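Local coordinates for protein acyl-CoA dehydrogenase FadE3 (Mycobacterium smegmatis, PDB 4IV6) that belongs to the acyl-CoA dehydrogenase family of flavoproteins and holds dihydroflavine-adenine dinucleotide in a four-chain assembly, at residues V189-D200 against S211-V221; L43-F53 against W82-H92. All blocks are in the same frame, centred on the assembly; numbering follows the deposited sequence. Where two conformers were deposited one is given.

From the N terminus, contact 2 comes first: helix 41-50 and the residues just after it meet the start of helix 83-102, closing a loop that takes in helix 68-81 and lies within the N-terminal helical domain. The chain then enters the middle, beta domain, where contact 1 closes a much shorter loop of ten residues between strands 195-200 and 211-216, with neither helix nor strand in it. The two loops follow one another in series, neither nesting nor crossing. The centres of contacts 1 and 2 are about 23 Å apart. Contact 2 ties helices together in the buried interior, whereas contact 1 builds a partly buried hairpin whose Ser-211 touches the bound dihydroflavine-adenine dinucleotide.

Contact 1 of 2, residues V189-D200 against S211-V221; sequences VEKVPGFDVSRD and SCELNFTDARV
Phe-195 and Phe-216 lie side by side in a beta hairpin of the middle domain, whose strands 195-200 and 211-216 run antiparallel. The side chains point the same way, but the ring planes are inclined at 34°, with Phe-216 CE1 over one face of the Phe-195 ring, 3.5 Å from Phe-195 CG. The opposite face of that ring carries Lys-191 CD, offset toward the rim. Leu-214 continues this side of the sheet: its CD1 approaches Phe-195 CE1 obliquely, while its CD2 meets CG2 of Val-197, lying alongside. Val-197 CG1 packs on Cys-212 SG at 3.8 Å. At the open end of the hairpin, where the chain enters past Val-189 and Val-192 and leaves toward Val-221, Val-192 CG2 and Val-189 CG1 both reach Val-221 CG1, each valine crossing it at about a right angle.

Asp-196 and Asn-215 form a hydrogen-bonded pair, with Asp-196 N to Asn-215 O at 2.9 Å, and Thr-217 N extends the ladder to Gly-194 O. At the start of strand 211-216, Ser-211 OG hydrogen-bonds Ser-159 OG, and its side chain lies about 4 Å from the bound dihydroflavine-adenine dinucleotide. The sheet face opposite the phenylalanines is polar. Arg-199 NH2 forms a salt bridge with Glu-213 OE2, the carboxylate standing almost perpendicular (88°) to the guanidinium; the modelled separation is too short to be trusted. The amide of Asn-215 is gripped twice in its own plane: ND2 donates to Glu-213 OE1 and, nearly straight at 174°, to Ser-198 OG 2.9 Å away, which in turn donates to Asp-196 OD2 at 2.7 Å.

Contact 2 of 2, residues L43-F53 against W82-H92; sequences LIETMKEIGIF and WMSLAGAMGGH
Phe-53 and His-92 form a T-shaped (edge-to-face) pair, the edge of the phenyl ring directed at the imidazole face with the planes at 84°. Phe-53 CD2 sits over the centre of the imidazole, 3.6 Å from His-92 CD2. A CH-pi contact adds to it, Met-89 CB lying over a face of the Phe-53 ring.

Apolar packing fills the rest of this junction in the N-terminal domain, between helix 43-50 with the residues after its Gly-51 Schellman end and helix 83-92, the short segments crossing at -52°. Ile-52 CG2 presses on Met-89 CG at 3.5 Å, and the methionine chain bends at both chi2 and chi3, bringing CE back to the same methyl. Met-47 SD rests on Leu-85 CB at 4.0 Å, Ile-44 CD1 meets Ala-88 CB, and Leu-43 CD1 lies at the edge of the Trp-82 indole. Helix 68-81 covers Met-47 and Met-89 with Leu-78 and Tyr-71.

One hydrogen bond joins the segments: His-92 NE2 donates to Phe-53 O at 2.8 Å, on a lone pair but bent (133°), and NE2 also bonds weakly to Met-115 O. His-92 ND1 pairs with the backbone N of Ala-122, so it probably accepts there, consistent with a neutral imidazole protonated at NE2 and held at both nitrogens.

Contact 1 of 2, residues V189-D200 against S211-V221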
loop_
_atom_site.group_PDB
_atom_site.type_symbol
_atom_site.label_atom_id
_atom_site.label_comp_id
_atom_site.label_asym_id
_atom_site.label_seq_id
_atom_site.Cartn_x
_atom_site.Cartn_y
_atom_site.Cartn_z
ATOM N N VAL B 189 -7.081 -23.405 -36.256
ATOM C CA VAL B 189 -8.041 -22.935 -37.243
ATOM C C VAL B 189 -7.424 -21.896 -38.167
ATOM O O VAL B 189 -6.933 -20.861 -37.710
ATOM C CB VAL B 189 -9.219 -22.279 -36.498
ATOM C CG1 VAL B 189 -10.281 -21.767 -37.467
ATOM C CG2 VAL B 189 -9.812 -23.307 -35.540
ATOM N N GLU B 190 -7.472 -22.172 -39.459
ATOM C CA GLU B 190 -7.117 -21.196 -40.466
ATOM C C GLU B 190 -8.320 -20.286 -40.808
ATOM O O GLU B 190 -9.448 -20.519 -40.371
ATOM C CB GLU B 190 -6.601 -21.906 -41.739
ATOM C CG GLU B 190 -5.456 -22.853 -41.446
ATOM C CD GLU B 190 -4.885 -23.511 -42.695
ATOM O OE1 GLU B 190 -5.417 -23.328 -43.803
ATOM O OE2 GLU B 190 -3.896 -24.211 -42.565
ATOM N N LYS B 191 -8.062 -19.258 -41.598
ATOM C CA LYS B 191 -9.090 -18.304 -42.005
ATOM C C LYS B 191 -10.054 -18.899 -43.066
ATOM O O LYS B 191 -9.986 -18.569 -44.242
ATOM C CB LYS B 191 -8.433 -17.017 -42.507
ATOM C CG LYS B 191 -7.644 -16.233 -41.449
ATOM C CD LYS B 191 -8.558 -15.597 -40.417
ATOM C CE LYS B 191 -7.812 -15.062 -39.198
ATOM N NZ LYS B 191 -6.998 -13.871 -39.520
ATOM N N VAL B 192 -10.951 -19.772 -42.619
ATOM C CA VAL B 192 -11.879 -20.485 -43.467
ATOM C C VAL B 192 -13.217 -19.726 -43.606
ATOM O O VAL B 192 -13.510 -18.825 -42.813
ATOM C CB VAL B 192 -12.145 -21.892 -42.904
ATOM C CG1 VAL B 192 -10.834 -22.651 -42.813
ATOM C CG2 VAL B 192 -12.817 -21.821 -41.535
ATOM N N PRO B 193 -14.016 -20.085 -44.621
ATOM C CA PRO B 193 -15.336 -19.491 -44.748
ATOM C C PRO B 193 -16.135 -19.692 -43.456
ATOM O O PRO B 193 -16.101 -20.766 -42.878
ATOM C CB PRO B 193 -15.952 -20.244 -45.954
ATOM C CG PRO B 193 -14.754 -20.581 -46.798
ATOM C CD PRO B 193 -13.693 -20.949 -45.773
ATOM N N GLY B 194 -16.762 -18.639 -42.960
ATOM C CA GLY B 194 -17.538 -18.738 -41.730
ATOM C C GLY B 194 -16.780 -18.209 -40.508
ATOM O O GLY B 194 -17.352 -18.099 -39.430
ATOM N N PHE B 195 -15.491 -17.913 -40.669
ATOM C CA PHE B 195 -14.677 -17.388 -39.568
ATOM C C PHE B 195 -14.518 -15.890 -39.834
ATOM O O PHE B 195 -13.730 -15.495 -40.698
ATOM C CB PHE B 195 -13.319 -18.118 -39.561
ATOM C CG PHE B 195 -12.325 -17.642 -38.527
ATOM C CD1 PHE B 195 -12.566 -16.561 -37.687
ATOM C CD2 PHE B 195 -11.102 -18.263 -38.454
ATOM C CE1 PHE B 195 -11.619 -16.138 -36.779
ATOM C CE2 PHE B 195 -10.147 -17.857 -37.546
ATOM C CZ PHE B 195 -10.412 -16.785 -36.706
ATOM N N ASP B 196 -15.253 -15.073 -39.095
ATOM C CA ASP B 196 -15.248 -13.635 -39.293
ATOM C C ASP B 196 -14.429 -12.959 -38.200
ATOM O O ASP B 196 -14.589 -13.257 -37.003
ATOM C CB ASP B 196 -16.690 -13.119 -39.260
ATOM C CG ASP B 196 -16.802 -11.626 -39.545
ATOM O OD1 ASP B 196 -16.404 -11.151 -40.593
ATOM O OD2 ASP B 196 -17.312 -10.905 -38.695
ATOM N N VAL B 197 -13.521 -12.086 -38.623
ATOM C CA VAL B 197 -12.761 -11.233 -37.709
ATOM C C VAL B 197 -13.454 -9.888 -37.772
ATOM O O VAL B 197 -13.369 -9.145 -38.764
ATOM C CB VAL B 197 -11.279 -11.150 -38.081
ATOM C CG1 VAL B 197 -10.534 -10.290 -37.072
ATOM C CG2 VAL B 197 -10.689 -12.541 -38.086
ATOM N N SER B 198 -14.189 -9.609 -36.710
ATOM C CA SER B 198 -15.419 -8.835 -36.848
ATOM C C SER B 198 -15.194 -7.370 -36.641
ATOM O O SER B 198 -15.830 -6.561 -37.346
ATOM C CB SER B 198 -16.556 -9.356 -35.922
ATOM O OG SER B 198 -16.779 -10.764 -36.048
ATOM N N ARG B 199 -14.343 -6.991 -35.690
ATOM C CA ARG B 199 -13.977 -5.547 -35.544
ATOM C C ARG B 199 -12.800 -5.349 -34.576
ATOM O O ARG B 199 -12.575 -6.229 -33.742
ATOM C CB ARG B 199 -15.166 -4.731 -35.031
ATOM C CG ARG B 199 -15.484 -4.962 -33.563
ATOM C CD ARG B 199 -16.842 -4.424 -33.190
ATOM N NE ARG B 199 -17.267 -4.915 -31.891
ATOM C CZ ARG B 199 -17.704 -6.151 -31.662
ATOM N NH1 ARG B 199 -17.781 -7.049 -32.645
ATOM N NH2 ARG B 199 -18.063 -6.497 -30.434
ATOM N N ASP B 200 -12.039 -4.275 -34.753
ATOM C CA ASP B 200 -10.959 -3.876 -33.832
ATOM C C ASP B 200 -11.552 -3.175 -32.626
ATOM O O ASP B 200 -12.267 -2.209 -32.795
ATOM C CB ASP B 200 -10.001 -2.908 -34.492
ATOM C CG ASP B 200 -9.184 -3.558 -35.592
ATOM O OD1 ASP B 200 -9.369 -4.778 -35.839
ATOM O OD2 ASP B 200 -8.358 -2.851 -36.216
ATOM N N SER B 211 -6.993 -5.937 -31.359
ATOM C CA SER B 211 -7.685 -6.983 -30.622
ATOM C C SER B 211 -9.107 -7.021 -31.114
ATOM O O SER B 211 -9.740 -5.967 -31.234
ATOM C CB SER B 211 -7.646 -6.725 -29.123
ATOM O OG SER B 211 -6.285 -6.849 -28.685
ATOM N N CYS B 212 -9.596 -8.217 -31.405
ATOM C CA CYS B 212 -10.831 -8.381 -32.161
ATOM C C CYS B 212 -11.870 -9.325 -31.579
ATOM O O CYS B 212 -11.545 -10.277 -30.846
ATOM C CB CYS B 212 -10.475 -8.900 -33.551
ATOM S SG CYS B 212 -9.285 -7.874 -34.454
ATOM N N GLU B 213 -13.114 -9.060 -31.949
ATOM C CA GLU B 213 -14.175 -10.033 -31.830
ATOM C C GLU B 213 -14.175 -10.978 -33.029
ATOM O O GLU B 213 -14.043 -10.538 -34.167
ATOM C CB GLU B 213 -15.539 -9.373 -31.703
ATOM C CG GLU B 213 -16.636 -10.363 -31.325
ATOM C CD GLU B 213 -17.998 -9.687 -31.205
ATOM O OE1 GLU B 213 -18.917 -9.938 -32.016
ATOM O OE2 GLU B 213 -18.105 -8.834 -30.318
ATOM N N LEU B 214 -14.289 -12.262 -32.731
ATOM C CA LEU B 214 -14.387 -13.329 -33.707
ATOM C C LEU B 214 -15.767 -13.987 -33.653
ATOM O O LEU B 214 -16.255 -14.334 -32.578
ATOM C CB LEU B 214 -13.388 -14.430 -33.423
ATOM C CG LEU B 214 -11.943 -14.074 -33.084
ATOM C CD1 LEU B 214 -11.146 -15.364 -32.963
ATOM C CD2 LEU B 214 -11.330 -13.141 -34.108
ATOM N N ASN B 215 -16.344 -14.242 -34.821
ATOM C CA ASN B 215 -17.627 -14.917 -34.927
ATOM C C ASN B 215 -17.526 -16.074 -35.895
ATOM O O ASN B 215 -17.097 -15.877 -37.015
ATOM C CB ASN B 215 -18.685 -13.905 -35.362
ATOM C CG ASN B 215 -19.124 -13.050 -34.210
ATOM O OD1 ASN B 215 -19.890 -13.508 -33.361
ATOM N ND2 ASN B 215 -18.656 -11.823 -34.154
ATOM N N PHE B 216 -17.877 -17.273 -35.427
ATOM C CA PHE B 216 -17.872 -18.490 -36.214
ATOM C C PHE B 216 -19.309 -18.911 -36.520
ATOM O O PHE B 216 -20.130 -19.120 -35.598
ATOM C CB PHE B 216 -17.190 -19.595 -35.439
ATOM C CG PHE B 216 -15.776 -19.295 -35.098
ATOM C CD1 PHE B 216 -14.761 -19.609 -35.995
ATOM C CD2 PHE B 216 -15.460 -18.674 -33.930
ATOM C CE1 PHE B 216 -13.438 -19.346 -35.698
ATOM C CE2 PHE B 216 -14.141 -18.375 -33.619
ATOM C CZ PHE B 216 -13.136 -18.709 -34.509
ATOM N N THR B 217 -19.614 -18.982 -37.810
ATOM C CA THR B 217 -20.903 -19.451 -38.309
ATOM C C THR B 217 -20.678 -20.618 -39.230
ATOM O O THR B 217 -20.162 -20.448 -40.316
ATOM C CB THR B 217 -21.589 -18.328 -39.087
ATOM O OG1 THR B 217 -21.603 -17.141 -38.276
ATOM C CG2 THR B 217 -22.996 -18.713 -39.455
ATOM N N ASP B 218 -21.062 -21.816 -38.789
ATOM C CA ASP B 218 -21.004 -23.024 -39.631
ATOM C C ASP B 218 -19.613 -23.142 -40.260
ATOM O O ASP B 218 -19.473 -23.496 -41.444
ATOM C CB ASP B 218 -22.095 -22.956 -40.707
ATOM C CG ASP B 218 -22.335 -24.296 -41.418
ATOM O OD1 ASP B 218 -22.475 -25.325 -40.740
ATOM O OD2 ASP B 218 -22.415 -24.284 -42.653
ATOM N N ALA B 219 -18.585 -22.874 -39.466
ATOM C CA ALA B 219 -17.202 -22.782 -39.993
ATOM C C ALA B 219 -16.565 -24.159 -39.985
ATOM O O ALA B 219 -16.319 -24.745 -38.905
ATOM C CB ALA B 219 -16.367 -21.828 -39.167
ATOM N N ARG B 220 -16.288 -24.673 -41.180
ATOM C CA ARG B 220 -15.796 -26.037 -41.350
ATOM C C ARG B 220 -14.273 -26.090 -41.402
ATOM O O ARG B 220 -13.661 -25.401 -42.204
ATOM C CB ARG B 220 -16.349 -26.629 -42.646
ATOM C CG ARG B 220 -17.860 -26.529 -42.784
ATOM C CD ARG B 220 -18.339 -27.355 -43.976
ATOM N NE ARG B 220 -18.892 -28.607 -43.505
ATOM C CZ ARG B 220 -20.083 -28.680 -42.928
ATOM N NH1 ARG B 220 -20.530 -29.839 -42.497
ATOM N NH2 ARG B 220 -20.821 -27.571 -42.788
ATOM N N VAL B 221 -13.675 -26.904 -40.547
ATOM C CA VAL B 221 -12.245 -27.195 -40.608
ATOM C C VAL B 221 -12.093 -28.709 -40.590
ATOM O O VAL B 221 -12.934 -29.407 -40.074
ATOM C CB VAL B 221 -11.470 -26.570 -39.439
ATOM C CG1 VAL B 221 -11.653 -25.067 -39.441
ATOM C CG2 VAL B 221 -11.885 -27.172 -38.100
HETATM O O HOH W 1 -15.427 -23.274 -43.781
#

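Contact 2 of 2, residues L43-F53 against W82-H92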
loop_
_atom_site.group_PDB
_atom_site.type_symbol
_atom_site.label_atom_id
_atom_site.label_comp_id
_atom_site.label_asym_id
_atom_site.label_seq_id
_atom_site.Cartn_x
_atom_site.Cartn_y
_atom_site.Cartn_z
ATOM N N LEU B 43 8.108 -1.821 -38.500
ATOM C CA LEU B 43 8.744 -2.326 -37.289
ATOM C C LEU B 43 8.547 -3.857 -37.161
ATOM O O LEU B 43 9.489 -4.586 -36.854
ATOM C CB LEU B 43 8.205 -1.591 -36.048
ATOM C CG LEU B 43 8.524 -0.090 -35.995
ATOM C CD1 LEU B 43 7.894 0.553 -34.771
ATOM C CD2 LEU B 43 10.031 0.167 -36.010
ATOM N N ILE B 44 7.336 -4.332 -37.412
ATOM C CA ILE B 44 7.052 -5.750 -37.269
ATOM C C ILE B 44 7.832 -6.564 -38.319
ATOM O O ILE B 44 8.341 -7.644 -38.018
ATOM C CB ILE B 44 5.531 -6.018 -37.293
ATOM C CG1 ILE B 44 4.928 -5.572 -35.956
ATOM C CG2 ILE B 44 5.240 -7.495 -37.495
ATOM C CD1 ILE B 44 3.426 -5.722 -35.865
ATOM N N GLU B 45 7.963 -6.023 -39.520
ATOM C CA GLU B 45 8.731 -6.675 -40.572
ATOM C C GLU B 45 10.207 -6.810 -40.173
ATOM O O GLU B 45 10.799 -7.857 -40.365
ATOM C CB GLU B 45 8.562 -5.911 -41.883
ATOM C CG GLU B 45 8.953 -6.686 -43.115
ATOM C CD GLU B 45 8.099 -7.935 -43.359
ATOM O OE1 GLU B 45 6.905 -8.027 -42.981
ATOM O OE2 GLU B 45 8.668 -8.846 -43.959
ATOM N N THR B 46 10.770 -5.771 -39.576
ATOM C CA THR B 46 12.127 -5.841 -39.068
ATOM C C THR B 46 12.208 -6.897 -37.963
ATOM O O THR B 46 13.176 -7.636 -37.878
ATOM C CB THR B 46 12.604 -4.469 -38.547
ATOM O OG1 THR B 46 12.574 -3.516 -39.625
ATOM C CG2 THR B 46 14.018 -4.561 -37.970
ATOM N N MET B 47 11.172 -7.003 -37.137
ATOM C CA MET B 47 11.144 -8.051 -36.109
ATOM C C MET B 47 11.160 -9.432 -36.716
ATOM O O MET B 47 11.876 -10.324 -36.243
ATOM C CB MET B 47 9.934 -7.890 -35.186
ATOM C CG MET B 47 10.077 -6.656 -34.316
ATOM S SD MET B 47 8.537 -6.162 -33.531
ATOM C CE MET B 47 8.104 -7.647 -32.647
ATOM N N LYS B 48 10.416 -9.612 -37.794
ATOM C CA LYS B 48 10.473 -10.878 -38.507
ATOM C C LYS B 48 11.915 -11.219 -38.973
ATOM O O LYS B 48 12.391 -12.334 -38.744
ATOM C CB LYS B 48 9.520 -10.871 -39.689
ATOM C CG LYS B 48 8.057 -10.770 -39.307
ATOM C CD LYS B 48 7.184 -10.803 -40.543
ATOM C CE LYS B 48 5.754 -10.568 -40.147
ATOM N NZ LYS B 48 4.829 -10.852 -41.249
ATOM N N GLU B 49 12.602 -10.268 -39.593
ATOM C CA GLU B 49 13.974 -10.485 -40.089
ATOM C C GLU B 49 14.957 -10.823 -38.951
ATOM O O GLU B 49 15.825 -11.673 -39.087
ATOM C CB GLU B 49 14.458 -9.239 -40.841
ATOM C CG GLU B 49 13.625 -8.902 -42.082
ATOM C CD GLU B 49 13.778 -7.458 -42.607
ATOM O OE1 GLU B 49 14.490 -6.611 -41.992
ATOM O OE2 GLU B 49 13.134 -7.172 -43.653
ATOM N N ILE B 50 14.797 -10.122 -37.836
ATOM C CA ILE B 50 15.585 -10.344 -36.615
ATOM C C ILE B 50 15.432 -11.784 -36.109
ATOM O O ILE B 50 16.317 -12.308 -35.468
ATOM C CB ILE B 50 15.126 -9.366 -35.497
ATOM C CG1 ILE B 50 15.639 -7.959 -35.774
ATOM C CG2 ILE B 50 15.611 -9.793 -34.113
ATOM C CD1 ILE B 50 15.157 -6.954 -34.761
ATOM N N GLY B 51 14.289 -12.416 -36.390
ATOM C CA GLY B 51 14.004 -13.780 -35.885
ATOM C C GLY B 51 13.036 -13.825 -34.688
ATOM O O GLY B 51 12.885 -14.873 -34.062
ATOM N N ILE B 52 12.368 -12.711 -34.373
ATOM C CA ILE B 52 11.528 -12.620 -33.167
ATOM C C ILE B 52 10.408 -13.689 -33.129
ATOM O O ILE B 52 10.033 -14.227 -32.057
ATOM C CB ILE B 52 10.872 -11.216 -33.050
ATOM C CG1 ILE B 52 11.896 -10.088 -32.912
ATOM C CG2 ILE B 52 9.885 -11.146 -31.885
ATOM C CD1 ILE B 52 12.773 -10.178 -31.685
ATOM N N PHE B 53 9.851 -13.997 -34.299
ATOM C CA PHE B 53 8.761 -14.938 -34.377
ATOM C C PHE B 53 9.198 -16.409 -34.368
ATOM O O PHE B 53 8.334 -17.295 -34.383
ATOM C CB PHE B 53 7.875 -14.598 -35.588
ATOM C CG PHE B 53 7.136 -13.308 -35.418
ATOM C CD1 PHE B 53 7.719 -12.111 -35.754
ATOM C CD2 PHE B 53 5.869 -13.295 -34.886
ATOM C CE1 PHE B 53 7.049 -10.905 -35.564
ATOM C CE2 PHE B 53 5.189 -12.102 -34.687
ATOM C CZ PHE B 53 5.777 -10.909 -35.025
ATOM N N TRP B 82 8.079 -0.373 -26.697
ATOM C CA TRP B 82 6.643 -0.268 -26.953
ATOM C C TRP B 82 5.996 -1.599 -26.616
ATOM O O TRP B 82 6.276 -2.603 -27.277
ATOM C CB TRP B 82 6.371 0.106 -28.410
ATOM C CG TRP B 82 4.968 0.464 -28.766
ATOM C CD1 TRP B 82 3.912 0.687 -27.918
ATOM C CD2 TRP B 82 4.473 0.702 -30.088
ATOM N NE1 TRP B 82 2.800 1.058 -28.644
ATOM C CE2 TRP B 82 3.113 1.054 -29.975
ATOM C CE3 TRP B 82 5.054 0.650 -31.361
ATOM C CZ2 TRP B 82 2.323 1.347 -31.084
ATOM C CZ3 TRP B 82 4.256 0.944 -32.459
ATOM C CH2 TRP B 82 2.909 1.288 -32.305
ATOM N N MET B 83 5.153 -1.596 -25.571
ATOM C CA MET B 83 4.531 -2.817 -25.064
ATOM C C MET B 83 3.890 -3.601 -26.208
ATOM O O MET B 83 3.979 -4.832 -26.267
ATOM C CB MET B 83 3.473 -2.471 -24.007
ATOM C CG MET B 83 2.863 -3.686 -23.308
ATOM S SD MET B 83 1.537 -3.257 -22.149
ATOM C CE MET B 83 0.208 -2.864 -23.283
ATOM N N SER B 84 3.236 -2.867 -27.108
ATOM C CA SER B 84 2.517 -3.476 -28.228
ATOM C C SER B 84 3.400 -4.401 -29.102
ATOM O O SER B 84 2.901 -5.367 -29.682
ATOM C CB SER B 84 1.882 -2.377 -29.105
ATOM O OG SER B 84 0.897 -1.625 -28.386
ATOM N N LEU B 85 4.682 -4.090 -29.245
ATOM C CA LEU B 85 5.554 -4.925 -30.065
ATOM C C LEU B 85 5.839 -6.278 -29.401
ATOM O O LEU B 85 5.943 -7.315 -30.091
ATOM C CB LEU B 85 6.864 -4.188 -30.426
ATOM C CG LEU B 85 6.677 -2.873 -31.199
ATOM C CD1 LEU B 85 8.051 -2.273 -31.486
ATOM C CD2 LEU B 85 5.919 -3.050 -32.521
ATOM N N ALA B 86 5.921 -6.304 -28.075
ATOM C CA ALA B 86 6.008 -7.584 -27.366
ATOM C C ALA B 86 4.691 -8.334 -27.502
ATOM O O ALA B 86 4.662 -9.544 -27.717
ATOM C CB ALA B 86 6.359 -7.348 -25.908
ATOM N N GLY B 87 3.592 -7.605 -27.425
ATOM C CA GLY B 87 2.249 -8.221 -27.559
ATOM C C GLY B 87 2.067 -8.859 -28.917
ATOM O O GLY B 87 1.400 -9.882 -29.061
ATOM N N ALA B 88 2.683 -8.264 -29.927
ATOM C CA ALA B 88 2.605 -8.777 -31.295
ATOM C C ALA B 88 3.098 -10.198 -31.433
ATOM O O ALA B 88 2.636 -10.924 -32.326
ATOM C CB ALA B 88 3.400 -7.883 -32.240
ATOM N N MET B 89 4.036 -10.603 -30.579
ATOM C CA MET B 89 4.664 -11.939 -30.689
ATOM C C MET B 89 4.364 -12.921 -29.538
ATOM O O MET B 89 4.758 -14.076 -29.602
ATOM C CB MET B 89 6.183 -11.805 -30.944
ATOM C CG MET B 89 6.949 -10.927 -29.957
ATOM S SD MET B 89 7.352 -11.756 -28.398
ATOM C CE MET B 89 8.372 -13.055 -28.971
ATOM N N GLY B 90 3.647 -12.480 -28.516
ATOM C CA GLY B 90 3.377 -13.306 -27.332
ATOM C C GLY B 90 2.545 -14.556 -27.575
ATOM O O GLY B 90 3.025 -15.692 -27.398
ATOM N N GLY B 91 1.299 -14.363 -27.993
ATOM C CA GLY B 91 0.465 -15.485 -28.407
ATOM C C GLY B 91 1.080 -16.386 -29.469
ATOM O O GLY B 91 0.903 -17.603 -29.435
ATOM N N HIS B 92 1.818 -15.798 -30.412
ATOM C CA HIS B 92 2.510 -16.561 -31.440
ATOM C C HIS B 92 3.510 -17.511 -30.807
ATOM O O HIS B 92 3.599 -18.676 -31.174
ATOM C CB HIS B 92 3.206 -15.597 -32.398
ATOM C CG HIS B 92 4.009 -16.246 -33.468
ATOM N ND1 HIS B 92 3.509 -16.499 -34.731
ATOM C CD2 HIS B 92 5.310 -16.619 -33.497
ATOM C CE1 HIS B 92 4.457 -17.040 -35.477
ATOM N NE2 HIS B 92 5.566 -17.110 -34.751
#